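Long-range contacts in L-methionine gamma-lyase (Fusobacterium nucleatum subsp. nucleatum, PDB 6LXU), which belongs to the pyridoxal phosphate-dependent enzymes of the Cys/Met metabolism family and carries its cofactor covalently bound to the chain: residues His106-Lys111 with Thr133-Ser138; Ser138-Val143 with Glu170-Ile175. All coordinates share one frame; numbering follows the deposited sequence.

Contact 1: His106-Lys111 with Thr133-Ser138; sequences HVVTDK and TFVDTS
The imidazole of His106 meets Thr133 at its edge and not over a face: OG1 of Thr133 lies in the ring plane, 2.7 Å from NE2 of His106, in a nearly straight hydrogen bond (173°). Thr133 turns OG1 away from its own carbonyl carbon, back beside its N, where the ring can reach it; ND1 of His106 is hydrogen-bonded to OG1 of Thr151. The ring of Phe134 has the carbonyl O of Asp110 at its edge, 3.4 Å from CD1, whereas CG2 of Thr109 approaches the same CD1 obliquely, at 3.5 Å. Phe118, from the connecting helix, meets the Phe134 ring with planes about 40° apart.

These side chains belong to the parallel neighbours of a beta-alpha-beta unit, strands 106-110 and 131-135. Thr133 N binds Val107 O at 2.9 Å, Thr109 N binds Thr133 O at 3.0 Å, and Val135 N binds Thr109 O at 2.8 Å.

Beyond these bonds, the side chain of Asp110 takes over. Its OD2 accepts hydrogen bonds from Thr137 OG1, on the anti lone pair at 2.7 Å, and from Thr137 N, which comes from 39° above the carboxylate plane. OD2 of Asp110 lies only 4.2 Å from OD1 of Asp136, the acceptor of an Asx turn to Ser138 N. Lys165 forms salt bridges with both carboxylates, so the proximity of two like charges is probably offset, favouring their ionised forms.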
loop_
_atom_site.group_PDB
_atom_site.type_symbol
_atom_site.label_atom_id
_atom_site.label_comp_id
_atom_site.label_asym_id
_atom_site.label_seq_id
_atom_site.Cartn_x
_atom_site.Cartn_y
_atom_site.Cartn_z
ATOM N N HIS A 106 34.682 -17.295 -17.714
ATOM C CA HIS A 106 35.490 -16.126 -17.420
ATOM C C HIS A 106 34.679 -14.837 -17.656
ATOM O O HIS A 106 33.813 -14.776 -18.535
ATOM C CB HIS A 106 36.769 -16.179 -18.280
ATOM C CG HIS A 106 37.678 -14.996 -18.153
ATOM N ND1 HIS A 106 37.911 -14.134 -19.207
ATOM C CD2 HIS A 106 38.458 -14.560 -17.135
ATOM C CE1 HIS A 106 38.774 -13.212 -18.834
ATOM N NE2 HIS A 106 39.137 -13.452 -17.588
ATOM N N VAL A 107 34.995 -13.831 -16.849
ATOM C CA VAL A 107 34.360 -12.511 -16.903
ATOM C C VAL A 107 35.458 -11.462 -16.996
ATOM O O VAL A 107 36.443 -11.530 -16.257
ATOM C CB VAL A 107 33.518 -12.240 -15.631
ATOM C CG1 VAL A 107 32.960 -10.815 -15.625
ATOM C CG2 VAL A 107 32.414 -13.275 -15.498
ATOM N N VAL A 108 35.278 -10.504 -17.909
ATOM C CA VAL A 108 36.096 -9.305 -17.965
ATOM C C VAL A 108 35.253 -8.133 -17.499
ATOM O O VAL A 108 34.151 -7.920 -18.023
ATOM C CB VAL A 108 36.627 -9.018 -19.384
ATOM C CG1 VAL A 108 37.387 -7.695 -19.444
ATOM C CG2 VAL A 108 37.504 -10.164 -19.862
ATOM N N THR A 109 35.761 -7.370 -16.553
ATOM C CA THR A 109 35.035 -6.207 -16.051
ATOM C C THR A 109 36.014 -5.155 -15.534
ATOM O O THR A 109 37.239 -5.285 -15.712
ATOM C CB THR A 109 33.958 -6.628 -15.018
ATOM O OG1 THR A 109 33.078 -5.523 -14.776
ATOM C CG2 THR A 109 34.577 -7.074 -13.703
ATOM N N ASP A 110 35.487 -4.092 -14.938
ATOM C CA ASP A 110 36.295 -2.973 -14.481
ATOM C C ASP A 110 36.473 -3.051 -12.973
ATOM O O ASP A 110 35.635 -3.608 -12.278
ATOM C CB ASP A 110 35.607 -1.664 -14.882
ATOM C CG ASP A 110 36.575 -0.499 -14.983
ATOM O OD1 ASP A 110 37.034 -0.010 -13.923
ATOM O OD2 ASP A 110 36.876 -0.068 -16.112
ATOM N N LYS A 111 37.572 -2.521 -12.445
ATOM C CA LYS A 111 37.648 -2.301 -10.976
ATOM C C LYS A 111 36.689 -1.204 -10.458
ATOM O O LYS A 111 36.261 -1.240 -9.294
ATOM C CB LYS A 111 39.088 -2.071 -10.491
ATOM C CG LYS A 111 39.858 -0.919 -11.122
ATOM C CD LYS A 111 41.361 -1.035 -10.860
ATOM C CE LYS A 111 42.054 -2.082 -11.737
ATOM N NZ LYS A 111 42.257 -1.614 -13.142
ATOM N N THR A 133 38.571 -11.232 -14.366
ATOM C CA THR A 133 39.685 -10.320 -14.576
ATOM C C THR A 133 39.164 -8.885 -14.527
ATOM O O THR A 133 38.220 -8.532 -15.255
ATOM C CB THR A 133 40.360 -10.562 -15.934
ATOM O OG1 THR A 133 40.790 -11.925 -16.015
ATOM C CG2 THR A 133 41.577 -9.658 -16.113
ATOM N N PHE A 134 39.772 -8.074 -13.673
ATOM C CA PHE A 134 39.451 -6.662 -13.547
ATOM C C PHE A 134 40.488 -5.861 -14.309
ATOM O O PHE A 134 41.692 -5.973 -14.038
ATOM C CB PHE A 134 39.459 -6.244 -12.086
ATOM C CG PHE A 134 38.439 -6.961 -11.256
ATOM C CD1 PHE A 134 37.102 -6.561 -11.271
ATOM C CD2 PHE A 134 38.801 -8.052 -10.479
ATOM C CE1 PHE A 134 36.154 -7.226 -10.513
ATOM C CE2 PHE A 134 37.849 -8.718 -9.715
ATOM C CZ PHE A 134 36.528 -8.304 -9.734
ATOM N N VAL A 135 40.021 -5.068 -15.271
ATOM C CA VAL A 135 40.892 -4.224 -16.097
ATOM C C VAL A 135 40.364 -2.796 -16.112
ATOM O O VAL A 135 39.285 -2.504 -15.572
ATOM C CB VAL A 135 40.987 -4.747 -17.548
ATOM C CG1 VAL A 135 41.397 -6.207 -17.582
ATOM C CG2 VAL A 135 39.673 -4.573 -18.313
ATOM N N ASP A 136 41.133 -1.898 -16.712
ATOM C CA ASP A 136 40.657 -0.557 -17.002
ATOM C C ASP A 136 39.924 -0.599 -18.333
ATOM O O ASP A 136 40.551 -0.606 -19.394
ATOM C CB ASP A 136 41.842 0.408 -17.081
ATOM C CG ASP A 136 41.427 1.842 -17.374
ATOM O OD1 ASP A 136 40.208 2.107 -17.506
ATOM O OD2 ASP A 136 42.322 2.713 -17.457
ATOM N N THR A 137 38.588 -0.625 -18.279
ATOM C CA THR A 137 37.807 -0.718 -19.512
ATOM C C THR A 137 37.758 0.589 -20.329
ATOM O O THR A 137 37.214 0.591 -21.432
ATOM C CB THR A 137 36.384 -1.275 -19.283
ATOM O OG1 THR A 137 35.626 -0.400 -18.433
ATOM C CG2 THR A 137 36.434 -2.674 -18.682
ATOM N N SER A 138 38.361 1.671 -19.819
ATOM C CA SER A 138 38.635 2.848 -20.663
ATOM C C SER A 138 39.837 2.640 -21.589
ATOM O O SER A 138 40.064 3.451 -22.482
ATOM C CB SER A 138 38.803 4.123 -19.825
ATOM O OG SER A 138 40.055 4.164 -19.169
#

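Contact 2: Ser138-Val143 with Glu170-Ile175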
loop_
_atom_site.group_PDB
_atom_site.type_symbol
_atom_site.label_atom_id
_atom_site.label_comp_id
_atom_site.label_asym_id
_atom_site.label_seq_id
_atom_site.Cartn_x
_atom_site.Cartn_y
_atom_site.Cartn_z
ATOM N N SER A 138 38.361 1.671 -19.819
ATOM C CA SER A 138 38.635 2.848 -20.663
ATOM C C SER A 138 39.837 2.640 -21.589
ATOM O O SER A 138 40.064 3.451 -22.482
ATOM C CB SER A 138 38.803 4.123 -19.825
ATOM O OG SER A 138 40.055 4.164 -19.169
ATOM N N ASN A 139 40.602 1.568 -21.370
ATOM C CA ASN A 139 41.743 1.215 -22.207
ATOM C C ASN A 139 41.354 0.026 -23.086
ATOM O O ASN A 139 41.318 -1.116 -22.619
ATOM C CB ASN A 139 42.947 0.902 -21.312
ATOM C CG ASN A 139 44.228 0.691 -22.092
ATOM O OD1 ASN A 139 44.257 -0.024 -23.095
ATOM N ND2 ASN A 139 45.309 1.308 -21.617
ATOM N N LEU A 140 41.046 0.292 -24.351
ATOM C CA LEU A 140 40.547 -0.750 -25.250
ATOM C C LEU A 140 41.540 -1.898 -25.429
ATOM O O LEU A 140 41.134 -3.053 -25.544
ATOM C CB LEU A 140 40.166 -0.183 -26.624
ATOM C CG LEU A 140 39.035 0.849 -26.684
ATOM C CD1 LEU A 140 38.734 1.217 -28.129
ATOM C CD2 LEU A 140 37.773 0.355 -25.990
ATOM N N GLU A 141 42.833 -1.583 -25.453
ATOM C CA GLU A 141 43.863 -2.615 -25.570
ATOM C C GLU A 141 43.894 -3.553 -24.362
ATOM O O GLU A 141 44.040 -4.761 -24.547
ATOM C CB GLU A 141 45.246 -1.993 -25.808
ATOM C CG GLU A 141 45.388 -1.298 -27.157
ATOM C CD GLU A 141 45.186 -2.238 -28.334
ATOM O OE1 GLU A 141 45.713 -3.374 -28.295
ATOM O OE2 GLU A 141 44.488 -1.851 -29.296
ATOM N N GLU A 142 43.743 -3.015 -23.150
ATOM C CA GLU A 142 43.624 -3.861 -21.942
ATOM C C GLU A 142 42.465 -4.854 -22.056
ATOM O O GLU A 142 42.590 -6.017 -21.674
ATOM C CB GLU A 142 43.417 -3.028 -20.673
ATOM C CG GLU A 142 44.673 -2.411 -20.098
ATOM C CD GLU A 142 44.449 -1.773 -18.737
ATOM O OE1 GLU A 142 43.829 -2.409 -17.847
ATOM O OE2 GLU A 142 44.905 -0.626 -18.543
ATOM N N VAL A 143 41.338 -4.393 -22.590
ATOM C CA VAL A 143 40.168 -5.245 -22.710
ATOM C C VAL A 143 40.414 -6.314 -23.769
ATOM O O VAL A 143 40.151 -7.488 -23.523
ATOM C CB VAL A 143 38.892 -4.431 -23.006
ATOM C CG1 VAL A 143 37.696 -5.353 -23.167
ATOM C CG2 VAL A 143 38.643 -3.442 -21.876
ATOM N N GLU A 170 29.931 1.115 -27.315
ATOM C CA GLU A 170 29.937 0.550 -28.668
ATOM C C GLU A 170 31.279 -0.114 -28.988
ATOM O O GLU A 170 31.322 -1.232 -29.513
ATOM C CB GLU A 170 29.609 1.617 -29.698
ATOM C CG GLU A 170 29.539 1.045 -31.107
ATOM C CD GLU A 170 29.258 2.049 -32.188
ATOM O OE1 GLU A 170 28.913 3.213 -31.906
ATOM O OE2 GLU A 170 29.423 1.635 -33.380
ATOM N N ALA A 171 32.354 0.567 -28.665
ATOM C CA ALA A 171 33.692 0.052 -28.955
ATOM C C ALA A 171 33.998 -1.201 -28.149
ATOM O O ALA A 171 34.497 -2.204 -28.687
ATOM C CB ALA A 171 34.731 1.112 -28.681
ATOM N N LEU A 172 33.646 -1.181 -26.858
ATOM C CA LEU A 172 33.882 -2.343 -26.009
ATOM C C LEU A 172 33.042 -3.533 -26.430
ATOM O O LEU A 172 33.497 -4.672 -26.360
ATOM C CB LEU A 172 33.610 -1.989 -24.540
ATOM C CG LEU A 172 34.650 -1.064 -23.921
ATOM C CD1 LEU A 172 34.128 -0.411 -22.652
ATOM C CD2 LEU A 172 35.928 -1.840 -23.634
ATOM N N SER A 173 31.818 -3.278 -26.873
ATOM C CA SER A 173 30.963 -4.355 -27.319
ATOM C C SER A 173 31.532 -5.035 -28.560
ATOM O O SER A 173 31.438 -6.244 -28.679
ATOM C CB SER A 173 29.541 -3.880 -27.595
ATOM O OG SER A 173 28.913 -3.441 -26.381
ATOM N N LYS A 174 32.108 -4.250 -29.472
ATOM C CA LYS A 174 32.774 -4.837 -30.655
ATOM C C LYS A 174 33.926 -5.730 -30.254
ATOM O O LYS A 174 34.082 -6.822 -30.818
ATOM C CB LYS A 174 33.249 -3.742 -31.607
ATOM C CG LYS A 174 32.097 -3.100 -32.338
ATOM C CD LYS A 174 32.577 -1.907 -33.119
ATOM C CE LYS A 174 31.435 -1.260 -33.854
ATOM N NZ LYS A 174 31.883 -0.032 -34.531
ATOM N N ILE A 175 34.710 -5.309 -29.271
ATOM C CA ILE A 175 35.821 -6.138 -28.776
ATOM C C ILE A 175 35.293 -7.424 -28.161
ATOM O O ILE A 175 35.769 -8.520 -28.459
ATOM C CB ILE A 175 36.686 -5.367 -27.767
ATOM C CG1 ILE A 175 37.403 -4.226 -28.493
ATOM C CG2 ILE A 175 37.697 -6.278 -27.066
ATOM C CD1 ILE A 175 37.967 -3.173 -27.589
#
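Leu140 and Val143 face Leu172 and Ile175 across two neighbouring helices, with CA atoms 6.9 Å apart for Leu140 and Leu172 and 7.5 Å apart for Val143 and Ile175. Helices 140-146 and 169-176 pack side by side on one face of the central, mostly parallel sheet, as expected in the large domain of a fold-type I PLP enzyme. Leu140 and Val143, like Leu172 and Ile175, are three residues apart, so each helix presents its two on one side.

The meeting is made of branched aliphatic ends. CD2 of Leu172 is shared: it sits 3.7 Å from CD2 of Leu140 and 3.6 Å from CG2 of Val143, and the Leu172 and Val143 side chains cross at about a right angle. The other branch of Leu140, CD1, reaches the CB of Ala171 at 4.0 Å. Ile175 uses both its branches. With CG1 anti to the carbonyl carbon (chi1 -67°) and the chain extended beyond it, CD1 comes within 3.8 Å of the Leu140 CB, while CG2 touches CG1 of Val143 at 4.0 Å. Dispersion and exclusion of water hold the pair together. Charged groups stay off the interface, Lys174 pairing with Glu170 along its own helix and Glu141 with Lys144.

Helix 140-146 is capped at its start by Asn139, whose OD1 accepts a hydrogen bond from Glu142 N at 3.0 Å, the donor lying 47° above the carbonyl plane of the amide.

In the fold
Contacts 1 and 2 illustrate how neighbouring parts of an alpha/beta layer follow one another along the chain: the strand pairing is complete before the chain passes through Ser138, common to both, into the helix pairing. Their centres are 10 Å apart. Among the atoms that join them directly, Asp136 N probably gives a hydrogen bond to Glu142 OE1, at 3.0 Å; Thr137 O rests 3.5 Å from Leu172 CD1; and Thr137 CA lies 3.7 Å from Val143 CG2. Thr137 therefore touches the helix pair while its own polar groups hold Asp110 of the strand. Lys212, which bears the pyridoxal phosphate, belongs to neither contact, and no neighbouring subunit touches either.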